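Local coordinates for hypothetical protein BVU_2266 (Bacteroides vulgatus, PDB 3TZG) that is of unknown function but folds as a porin-like beta barrel, consistent with a relationship to membrane beta-barrel proteins, at residues A[213-218]-A[233-238]; A[153-158]-A[204-209]; A[46-51]-A[67-72]. All coordinates share one frame; numbering follows the deposited sequence.

Contacts 1 and 2 occupy neighbouring strands of the barrel, whereas contact 3 lies across the chain's centre from both. Strand 199-208, which holds most of 204-209, is succeeded in the chain by strand 213-224, which holds 213-218, and the two pair through probable backbone hydrogen bonds: Y215 O lies 2.7 Å from Y206 N, and S213 O lies 2.8 Å from M208 N. The centres of these contacts are about 11 Å apart. Contact 3 comes earlier in the chain, its centre about 36 Å from that of contact 1 and about 31 Å from that of contact 2. The function being unknown, the contacts are related through their place in the barrel's antiparallel strand order.

Contact 1 (A[213-218]-A[233-238]); sequences STYNVH and VLYNYT
Y215 and Y235 meet as an offset pair with little overlap, their ring planes only 11° from parallel. Y235 CD1 sits over one face of the Y215 ring, 3.6 Å from Y215 CZ, while Y215 OH reaches Y235 CG at 3.5 Å. Both rings are swung away from their backbone nitrogens (chi1 -154° for Y215, 175° for Y235), which brings the end of Y215 across to the root of Y235. Tyrosine suits this partly exposed place: its flat ring packs while its hydroxyl tolerates water. Next along, V217 CG2 meets V233 CG1 at 3.6 Å, a contact between branched residues well fitted to extended backbone. The strands belong to the beta hairpin of 213-224 and 227-235, one of the antiparallel pairs of the barrel. Its backbone bonding here rests on the H218-L234 pair, where H218 N gives to L234 O at 2.9 Å and L234 N to H218 O at 2.8 Å, both nearly straight. Beyond that pair the strands diverge, and a water bridges them: it donates to N216 O at 2.8 Å and accepts from N236 N at 3.0 Å. N236 begins the turn with a positive phi, a conformation asparagine adopts more readily than most residues. Further out, L241 of the next strand touches Y215 and V217, and S242 touches V233. On the other flank Y206 and I204 meet Y215 and V217 respectively, while H218 ND1 is hydrogen-bonded to D203.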
loop_
_atom_site.group_PDB
_atom_site.type_symbol
_atom_site.label_atom_id
_atom_site.label_comp_id
_atom_site.label_asym_id
_atom_site.label_seq_id
_atom_site.Cartn_x
_atom_site.Cartn_y
_atom_site.Cartn_z
ATOM N N SER A 213 -23.044 -2.260 -2.330
ATOM C CA SER A 213 -22.441 -1.718 -3.542
ATOM C C SER A 213 -21.298 -2.657 -3.973
ATOM O O SER A 213 -20.755 -3.391 -3.133
ATOM C CB SER A 213 -21.982 -0.275 -3.369
ATOM O OG SER A 213 -20.981 -0.118 -2.382
ATOM N N THR A 214 -21.004 -2.704 -5.289
ATOM C CA THR A 214 -19.932 -3.523 -5.875
ATOM C C THR A 214 -19.224 -2.716 -6.920
ATOM O O THR A 214 -19.809 -1.791 -7.463
ATOM C CB THR A 214 -20.465 -4.857 -6.471
ATOM O OG1 THR A 214 -21.366 -4.596 -7.544
ATOM C CG2 THR A 214 -21.156 -5.750 -5.443
ATOM N N TYR A 215 -17.974 -3.049 -7.232
ATOM C CA TYR A 215 -17.163 -2.314 -8.225
ATOM C C TYR A 215 -16.155 -3.252 -8.827
ATOM O O TYR A 215 -15.531 -3.989 -8.083
ATOM C CB TYR A 215 -16.462 -1.114 -7.543
ATOM C CG TYR A 215 -16.130 0.042 -8.453
ATOM C CD1 TYR A 215 -17.122 0.892 -8.917
ATOM C CD2 TYR A 215 -14.809 0.353 -8.766
ATOM C CE1 TYR A 215 -16.826 1.948 -9.781
ATOM C CE2 TYR A 215 -14.497 1.429 -9.605
ATOM C CZ TYR A 215 -15.510 2.223 -10.114
ATOM O OH TYR A 215 -15.237 3.306 -10.922
ATOM N N ASN A 216 -16.026 -3.279 -10.157
ATOM C CA ASN A 216 -15.062 -4.130 -10.863
ATOM C C ASN A 216 -14.205 -3.301 -11.801
ATOM O O ASN A 216 -14.717 -2.517 -12.607
ATOM C CB ASN A 216 -15.753 -5.253 -11.633
ATOM C CG ASN A 216 -16.383 -6.254 -10.709
ATOM O OD1 ASN A 216 -15.803 -7.262 -10.303
ATOM N ND2 ASN A 216 -17.546 -5.961 -10.281
ATOM N N VAL A 217 -12.894 -3.449 -11.662
ATOM C CA VAL A 217 -11.906 -2.728 -12.469
ATOM C C VAL A 217 -10.939 -3.716 -13.147
ATOM O O VAL A 217 -10.847 -4.893 -12.768
ATOM C CB VAL A 217 -11.104 -1.679 -11.644
ATOM C CG1 VAL A 217 -12.016 -0.629 -11.038
ATOM C CG2 VAL A 217 -10.253 -2.339 -10.574
ATOM N N HIS A 218 -10.209 -3.206 -14.136
ATOM C CA HIS A 218 -9.184 -3.910 -14.849
ATOM C C HIS A 218 -7.862 -3.175 -14.664
ATOM O O HIS A 218 -7.821 -1.939 -14.747
ATOM C CB HIS A 218 -9.554 -4.026 -16.333
ATOM C CG HIS A 218 -8.495 -4.684 -17.184
ATOM N ND1 HIS A 218 -8.289 -6.055 -17.158
ATOM C CD2 HIS A 218 -7.596 -4.129 -18.024
ATOM C CE1 HIS A 218 -7.293 -6.279 -17.994
ATOM N NE2 HIS A 218 -6.851 -5.153 -18.540
ATOM N N VAL A 233 -5.307 1.578 -13.893
ATOM C CA VAL A 233 -6.490 0.913 -13.351
ATOM C C VAL A 233 -7.699 1.583 -14.023
ATOM O O VAL A 233 -7.894 2.798 -13.907
ATOM C CB VAL A 233 -6.538 0.914 -11.795
ATOM C CG1 VAL A 233 -7.843 0.293 -11.286
ATOM C CG2 VAL A 233 -5.323 0.174 -11.214
ATOM N N LEU A 234 -8.446 0.804 -14.800
ATOM C CA LEU A 234 -9.578 1.317 -15.575
ATOM C C LEU A 234 -10.939 0.713 -15.182
ATOM O O LEU A 234 -11.046 -0.474 -14.856
ATOM C CB LEU A 234 -9.370 1.028 -17.066
ATOM C CG LEU A 234 -8.167 1.620 -17.734
ATOM C CD1 LEU A 234 -7.589 0.635 -18.672
ATOM C CD2 LEU A 234 -8.504 2.934 -18.436
ATOM N N TYR A 235 -11.984 1.543 -15.310
ATOM C CA TYR A 235 -13.370 1.170 -15.139
ATOM C C TYR A 235 -14.082 1.279 -16.483
ATOM O O TYR A 235 -13.928 2.283 -17.176
ATOM C CB TYR A 235 -14.070 2.019 -14.075
ATOM C CG TYR A 235 -15.553 1.709 -13.989
ATOM C CD1 TYR A 235 -16.020 0.613 -13.259
ATOM C CD2 TYR A 235 -16.487 2.472 -14.685
ATOM C CE1 TYR A 235 -17.384 0.310 -13.199
ATOM C CE2 TYR A 235 -17.846 2.164 -14.650
ATOM C CZ TYR A 235 -18.295 1.087 -13.904
ATOM O OH TYR A 235 -19.653 0.831 -13.859
ATOM N N ASN A 236 -14.877 0.252 -16.832
ATOM C CA ASN A 236 -15.676 0.125 -18.047
ATOM C C ASN A 236 -14.827 0.401 -19.287
ATOM O O ASN A 236 -15.267 1.077 -20.232
ATOM C CB ASN A 236 -16.897 1.033 -18.010
ATOM C CG ASN A 236 -17.862 0.736 -19.124
ATOM O OD1 ASN A 236 -18.076 -0.424 -19.524
ATOM N ND2 ASN A 236 -18.425 1.788 -19.680
ATOM N N TYR A 237 -13.602 -0.158 -19.280
ATOM C CA TYR A 237 -12.599 -0.107 -20.349
ATOM C C TYR A 237 -12.011 1.292 -20.604
ATOM O O TYR A 237 -10.876 1.364 -21.052
ATOM C CB TYR A 237 -13.166 -0.612 -21.691
ATOM C CG TYR A 237 -13.905 -1.934 -21.632
ATOM C CD1 TYR A 237 -13.225 -3.143 -21.784
ATOM C CD2 TYR A 237 -15.294 -1.974 -21.557
ATOM C CE1 TYR A 237 -13.908 -4.363 -21.813
ATOM C CE2 TYR A 237 -15.987 -3.186 -21.556
ATOM C CZ TYR A 237 -15.289 -4.380 -21.693
ATOM O OH TYR A 237 -15.966 -5.581 -21.700
ATOM N N THR A 238 -12.740 2.381 -20.365
ATOM C CA THR A 238 -12.232 3.706 -20.735
ATOM C C THR A 238 -12.046 4.678 -19.562
ATOM O O THR A 238 -11.253 5.612 -19.714
ATOM C CB THR A 238 -13.193 4.368 -21.739
ATOM O OG1 THR A 238 -14.477 4.544 -21.130
ATOM C CG2 THR A 238 -13.331 3.570 -23.035
HETATM O O HOH W 1 -14.770 -2.350 -15.385
#

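Contact 2 (A[153-158]-A[204-209]); sequences CHTYYN and IGYCMN
I204 is packed between T155 and Y157 on the tight face of this antiparallel pair. Its CG2 branch touches T155 CG2 at 3.6 Å and the Y157 ring at CE1, also at 3.6 Å; the isoleucine runs alongside the ring in the same direction. I204 CG2 gets there by standing opposite its own backbone N (chi1 -44° for the CG1 branch). Beta-branched isoleucine and threonine suit such extended backbone and fill the buried layer closely. Farther along, T155 OG1 lies 3.4 Å from Y206 CD1, and C153 SG approaches the edge of the same ring, 83° off its normal, a cysteine sulfur-aromatic contact. The sulfur also meets the selenium of M208, a selenomethionine in this crystal, with C153 SG 3.9 Å from M208 SE.

The other face, carrying H154, Y156, G205 and C207, is looser and more open to solvent. Y156 is exposed, and G205 opposite it offers no side chain, so across the pair the ring merely turns its edge near G205 O. Within 153-158, Y156 OH stands over the centre of the H154 ring, whose NE2 is hydrogen-bonded to E138. Four backbone bonds join H154 with C207 and Y156 with G205, among them Y156 N to G205 O at 2.9 Å. Strands 150-158 and 199-208 are thus barrel neighbours, yet 45 residues, including helix 181-188, separate the segments: no tight hairpin.

Back on the tight face, a water joins Y157 OH at 2.7 Å and Y206 OH at 2.8 Å. Aliphatic and ring carbons fill the layer near the strands, while the hydroxyls place the polarity farther from them, where Y157 OH meets D177 N and the water, and Y206 OH meets the water.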
loop_
_atom_site.group_PDB
_atom_site.type_symbol
_atom_site.label_atom_id
_atom_site.label_comp_id
_atom_site.label_asym_id
_atom_site.label_seq_id
_atom_site.Cartn_x
_atom_site.Cartn_y
_atom_site.Cartn_z
ATOM N N CYS A 153 -15.403 -4.156 3.414
ATOM C CA CYS A 153 -15.099 -4.410 2.029
ATOM C C CYS A 153 -14.428 -5.747 1.870
ATOM O O CYS A 153 -13.539 -6.101 2.647
ATOM C CB CYS A 153 -14.221 -3.299 1.469
ATOM S SG CYS A 153 -14.026 -3.349 -0.326
ATOM N N HIS A 154 -14.816 -6.466 0.834
ATOM C CA HIS A 154 -14.159 -7.688 0.445
ATOM C C HIS A 154 -13.624 -7.469 -0.945
ATOM O O HIS A 154 -14.412 -7.131 -1.835
ATOM C CB HIS A 154 -15.119 -8.860 0.524
ATOM C CG HIS A 154 -14.477 -10.203 0.681
ATOM N ND1 HIS A 154 -15.063 -11.186 1.456
ATOM C CD2 HIS A 154 -13.316 -10.681 0.173
ATOM C CE1 HIS A 154 -14.279 -12.243 1.357
ATOM N NE2 HIS A 154 -13.207 -11.991 0.599
ATOM N N THR A 155 -12.289 -7.580 -1.128
ATOM C CA THR A 155 -11.616 -7.373 -2.426
ATOM C C THR A 155 -11.078 -8.734 -2.973
ATOM O O THR A 155 -10.464 -9.501 -2.236
ATOM C CB THR A 155 -10.515 -6.338 -2.276
ATOM O OG1 THR A 155 -11.041 -5.146 -1.700
ATOM C CG2 THR A 155 -9.878 -5.999 -3.564
ATOM N N TYR A 156 -11.358 -9.042 -4.248
ATOM C CA TYR A 156 -10.914 -10.298 -4.866
ATOM C C TYR A 156 -9.955 -9.986 -6.020
ATOM O O TYR A 156 -10.217 -9.068 -6.787
ATOM C CB TYR A 156 -12.120 -11.145 -5.348
ATOM C CG TYR A 156 -13.138 -11.457 -4.274
ATOM C CD1 TYR A 156 -14.180 -10.573 -3.989
ATOM C CD2 TYR A 156 -13.092 -12.653 -3.568
ATOM C CE1 TYR A 156 -15.156 -10.882 -3.044
ATOM C CE2 TYR A 156 -14.043 -12.955 -2.587
ATOM C CZ TYR A 156 -15.078 -12.070 -2.339
ATOM O OH TYR A 156 -16.003 -12.334 -1.353
ATOM N N TYR A 157 -8.850 -10.741 -6.148
ATOM C CA TYR A 157 -7.848 -10.502 -7.205
ATOM C C TYR A 157 -7.723 -11.676 -8.138
ATOM O O TYR A 157 -7.587 -12.819 -7.697
ATOM C CB TYR A 157 -6.454 -10.199 -6.601
ATOM C CG TYR A 157 -6.430 -8.938 -5.776
ATOM C CD1 TYR A 157 -6.283 -7.694 -6.378
ATOM C CD2 TYR A 157 -6.655 -8.978 -4.409
ATOM C CE1 TYR A 157 -6.340 -6.518 -5.635
ATOM C CE2 TYR A 157 -6.711 -7.810 -3.651
ATOM C CZ TYR A 157 -6.534 -6.581 -4.263
ATOM O OH TYR A 157 -6.574 -5.428 -3.512
ATOM N N ASN A 158 -7.688 -11.383 -9.433
ATOM C CA ASN A 158 -7.554 -12.396 -10.480
ATOM C C ASN A 158 -6.164 -12.276 -11.167
ATOM O O ASN A 158 -5.739 -11.168 -11.480
ATOM C CB ASN A 158 -8.684 -12.253 -11.489
ATOM C CG ASN A 158 -8.642 -13.304 -12.552
ATOM O OD1 ASN A 158 -7.914 -13.188 -13.554
ATOM N ND2 ASN A 158 -9.387 -14.376 -12.338
ATOM N N ILE A 204 -9.605 -6.731 -10.654
ATOM C CA ILE A 204 -9.954 -6.539 -9.242
ATOM C C ILE A 204 -11.465 -6.305 -9.117
ATOM O O ILE A 204 -12.021 -5.531 -9.913
ATOM C CB ILE A 204 -9.162 -5.356 -8.589
ATOM C CG1 ILE A 204 -7.665 -5.372 -8.979
ATOM C CG2 ILE A 204 -9.398 -5.321 -7.046
ATOM C CD1 ILE A 204 -6.977 -4.145 -8.864
ATOM N N GLY A 205 -12.079 -6.916 -8.092
ATOM C CA GLY A 205 -13.496 -6.791 -7.747
ATOM C C GLY A 205 -13.676 -6.406 -6.286
ATOM O O GLY A 205 -12.998 -6.941 -5.397
ATOM N N TYR A 206 -14.622 -5.478 -6.027
ATOM C CA TYR A 206 -14.959 -4.950 -4.712
ATOM C C TYR A 206 -16.386 -5.219 -4.328
ATOM O O TYR A 206 -17.287 -4.822 -5.060
ATOM C CB TYR A 206 -14.745 -3.436 -4.700
ATOM C CG TYR A 206 -13.325 -3.061 -5.006
ATOM C CD1 TYR A 206 -12.363 -3.017 -4.000
ATOM C CD2 TYR A 206 -12.939 -2.724 -6.296
ATOM C CE1 TYR A 206 -11.046 -2.657 -4.279
ATOM C CE2 TYR A 206 -11.625 -2.378 -6.588
ATOM C CZ TYR A 206 -10.679 -2.358 -5.580
ATOM O OH TYR A 206 -9.381 -2.049 -5.883
ATOM N N CYS A 207 -16.610 -5.806 -3.158
ATOM C CA CYS A 207 -17.963 -6.017 -2.684
ATOM C C CYS A 207 -18.106 -5.309 -1.337
ATOM O O CYS A 207 -17.597 -5.781 -0.330
ATOM C CB CYS A 207 -18.295 -7.508 -2.608
ATOM S SG CYS A 207 -19.948 -7.878 -1.961
HETATM N N MSE A 208 -18.746 -4.144 -1.341
HETATM C CA MSE A 208 -18.923 -3.346 -0.135
HETATM C C MSE A 208 -20.158 -3.692 0.638
HETATM O O MSE A 208 -21.246 -3.870 0.061
HETATM C CB MSE A 208 -18.998 -1.859 -0.443
HETATM C CG MSE A 208 -17.675 -1.157 -0.355
HETATM SE SE MSE A 208 -16.819 -1.186 -2.087
HETATM C CE MSE A 208 -17.955 0.054 -3.157
ATOM N N ASN A 209 -19.989 -3.717 1.968
ATOM C CA ASN A 209 -21.030 -3.907 2.959
ATOM C C ASN A 209 -22.005 -5.031 2.555
ATOM O O ASN A 209 -23.245 -4.862 2.535
ATOM C CB ASN A 209 -21.769 -2.588 3.174
ATOM C CG ASN A 209 -20.844 -1.537 3.674
ATOM O OD1 ASN A 209 -20.247 -1.680 4.750
ATOM N ND2 ASN A 209 -20.622 -0.520 2.844
HETATM O O HOH W 2 -7.080 -2.944 -4.555
#

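Contact 3 (A[46-51]-A[67-72]); sequences GDQITI and TFQIGK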
loop_
_atom_site.group_PDB
_atom_site.type_symbol
_atom_site.label_atom_id
_atom_site.label_comp_id
_atom_site.label_asym_id
_atom_site.label_seq_id
_atom_site.Cartn_x
_atom_site.Cartn_y
_atom_site.Cartn_z
ATOM N N GLY A 46 18.941 0.332 13.806
ATOM C CA GLY A 46 18.808 -0.922 14.548
ATOM C C GLY A 46 17.699 -1.786 13.995
ATOM O O GLY A 46 17.718 -2.141 12.810
ATOM N N ASP A 47 16.684 -2.048 14.844
ATOM C CA ASP A 47 15.477 -2.818 14.531
ATOM C C ASP A 47 14.330 -1.917 14.010
ATOM O O ASP A 47 13.207 -2.401 13.858
ATOM C CB ASP A 47 15.012 -3.587 15.779
ATOM C CG ASP A 47 15.846 -4.821 16.071
ATOM O OD1 ASP A 47 15.826 -5.768 15.237
ATOM O OD2 ASP A 47 16.475 -4.872 17.155
ATOM N N GLN A 48 14.618 -0.633 13.697
ATOM C CA GLN A 48 13.601 0.300 13.219
ATOM C C GLN A 48 13.863 0.842 11.811
ATOM O O GLN A 48 15.017 0.967 11.373
ATOM C CB GLN A 48 13.482 1.507 14.155
ATOM C CG GLN A 48 13.047 1.175 15.574
ATOM C CD GLN A 48 12.831 2.409 16.399
ATOM O OE1 GLN A 48 13.206 3.520 16.023
ATOM N NE2 GLN A 48 12.234 2.229 17.560
ATOM N N ILE A 49 12.754 1.175 11.122
ATOM C CA ILE A 49 12.686 1.821 9.820
ATOM C C ILE A 49 11.786 3.018 10.013
ATOM O O ILE A 49 10.671 2.858 10.506
ATOM C CB ILE A 49 12.218 0.882 8.669
ATOM C CG1 ILE A 49 13.081 -0.400 8.587
ATOM C CG2 ILE A 49 12.197 1.641 7.315
ATOM C CD1 ILE A 49 12.586 -1.424 7.642
ATOM N N THR A 50 12.283 4.222 9.713
ATOM C CA THR A 50 11.490 5.438 9.878
ATOM C C THR A 50 11.371 6.091 8.550
ATOM O O THR A 50 12.396 6.352 7.910
ATOM C CB THR A 50 12.082 6.388 10.941
ATOM O OG1 THR A 50 12.183 5.705 12.194
ATOM C CG2 THR A 50 11.243 7.661 11.130
ATOM N N ILE A 51 10.125 6.353 8.131
ATOM C CA ILE A 51 9.817 7.022 6.869
ATOM C C ILE A 51 9.292 8.446 7.192
ATOM O O ILE A 51 8.337 8.563 7.949
ATOM C CB ILE A 51 8.831 6.163 6.037
ATOM C CG1 ILE A 51 9.550 4.868 5.541
ATOM C CG2 ILE A 51 8.282 6.969 4.864
ATOM C CD1 ILE A 51 8.683 3.720 5.007
ATOM N N THR A 67 7.099 4.913 11.952
ATOM C CA THR A 67 8.244 4.163 12.438
ATOM C C THR A 67 7.772 2.720 12.535
ATOM O O THR A 67 6.735 2.460 13.136
ATOM C CB THR A 67 8.809 4.752 13.745
ATOM O OG1 THR A 67 9.099 6.139 13.550
ATOM C CG2 THR A 67 10.066 4.010 14.238
ATOM N N PHE A 68 8.479 1.804 11.869
ATOM C CA PHE A 68 8.190 0.368 11.890
ATOM C C PHE A 68 9.143 -0.348 12.803
ATOM O O PHE A 68 10.352 -0.090 12.748
ATOM C CB PHE A 68 8.287 -0.257 10.493
ATOM C CG PHE A 68 7.293 0.213 9.473
ATOM C CD1 PHE A 68 6.082 -0.443 9.308
ATOM C CD2 PHE A 68 7.603 1.257 8.610
ATOM C CE1 PHE A 68 5.170 -0.028 8.340
ATOM C CE2 PHE A 68 6.699 1.664 7.631
ATOM C CZ PHE A 68 5.479 1.027 7.517
ATOM N N GLN A 69 8.622 -1.272 13.606
ATOM C CA GLN A 69 9.435 -2.101 14.483
ATOM C C GLN A 69 9.600 -3.444 13.811
ATOM O O GLN A 69 8.602 -4.120 13.518
ATOM C CB GLN A 69 8.809 -2.219 15.883
ATOM C CG GLN A 69 9.819 -2.472 16.990
ATOM C CD GLN A 69 10.705 -1.268 17.219
ATOM O OE1 GLN A 69 10.267 -0.096 17.120
ATOM N NE2 GLN A 69 11.964 -1.539 17.559
ATOM N N ILE A 70 10.863 -3.789 13.502
ATOM C CA ILE A 70 11.251 -5.011 12.787
ATOM C C ILE A 70 11.701 -6.054 13.800
ATOM O O ILE A 70 12.526 -5.768 14.670
ATOM C CB ILE A 70 12.357 -4.717 11.714
ATOM C CG1 ILE A 70 12.037 -3.473 10.834
ATOM C CG2 ILE A 70 12.709 -5.950 10.885
ATOM C CD1 ILE A 70 10.669 -3.438 10.088
ATOM N N GLY A 71 11.114 -7.234 13.694
ATOM C CA GLY A 71 11.414 -8.358 14.570
ATOM C C GLY A 71 11.410 -9.642 13.770
ATOM O O GLY A 71 10.448 -9.912 13.034
ATOM N N LYS A 72 12.518 -10.417 13.871
ATOM C CA LYS A 72 12.720 -11.711 13.197
ATOM C C LYS A 72 12.418 -11.581 11.684
ATOM O O LYS A 72 11.691 -12.412 11.107
ATOM C CB LYS A 72 11.861 -12.842 13.825
ATOM C CG LYS A 72 11.952 -13.031 15.343
ATOM C CD LYS A 72 13.003 -14.029 15.780
ATOM C CE LYS A 72 12.678 -14.710 17.104
ATOM N NZ LYS A 72 12.648 -13.774 18.261
#
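Q48 and T50 face Q69 and T67 in an antiparallel strand pairing, part of the hairpin of strands 48-51 and 63-71, with one polar and one apolar face. On the polar face Q48 NE2 gives a weak hydrogen bond to Q69 OE1 at 3.1 Å. The two amide planes stand 78° apart, and the bond is bent. Q69 reaches its partner because its chain bends at chi2 (69°), while Q48 runs out extended and lays its CG against the Q69 amide, 3.4 Å from Q69 OE1. An alanine here is likely to leave Q69 OE1 without this donor and the side-chain end of Q69 freer to turn. Beside it T50 OG1 and T67 OG1 make a long, weak bond at 3.4 Å, and T67 CG2 also lies 3.6 Å from Q48 OE1. Glutamine and threonine suit a partly exposed face, having polar ends on stems that still pack.

The backbone is joined by F68 N to I49 O at 2.8 Å, its return bond I49 N to F68 O, and I70 N to D47 O at 2.7 Å. On the opposite face I49 CD1 meets I70 CD1 at 3.7 Å, and I51 CD1 touches the edge of the F68 ring at CE2, 3.9 Å away. Bulky apolar residues suit this face: helix 181-188 packs on I51 and F68 through F185 and Y186, and L191 lies against I49 and F68. This alternation of polar and apolar side chains along antiparallel strands is typical of an amphipathic beta hairpin, here one in a porin-like barrel.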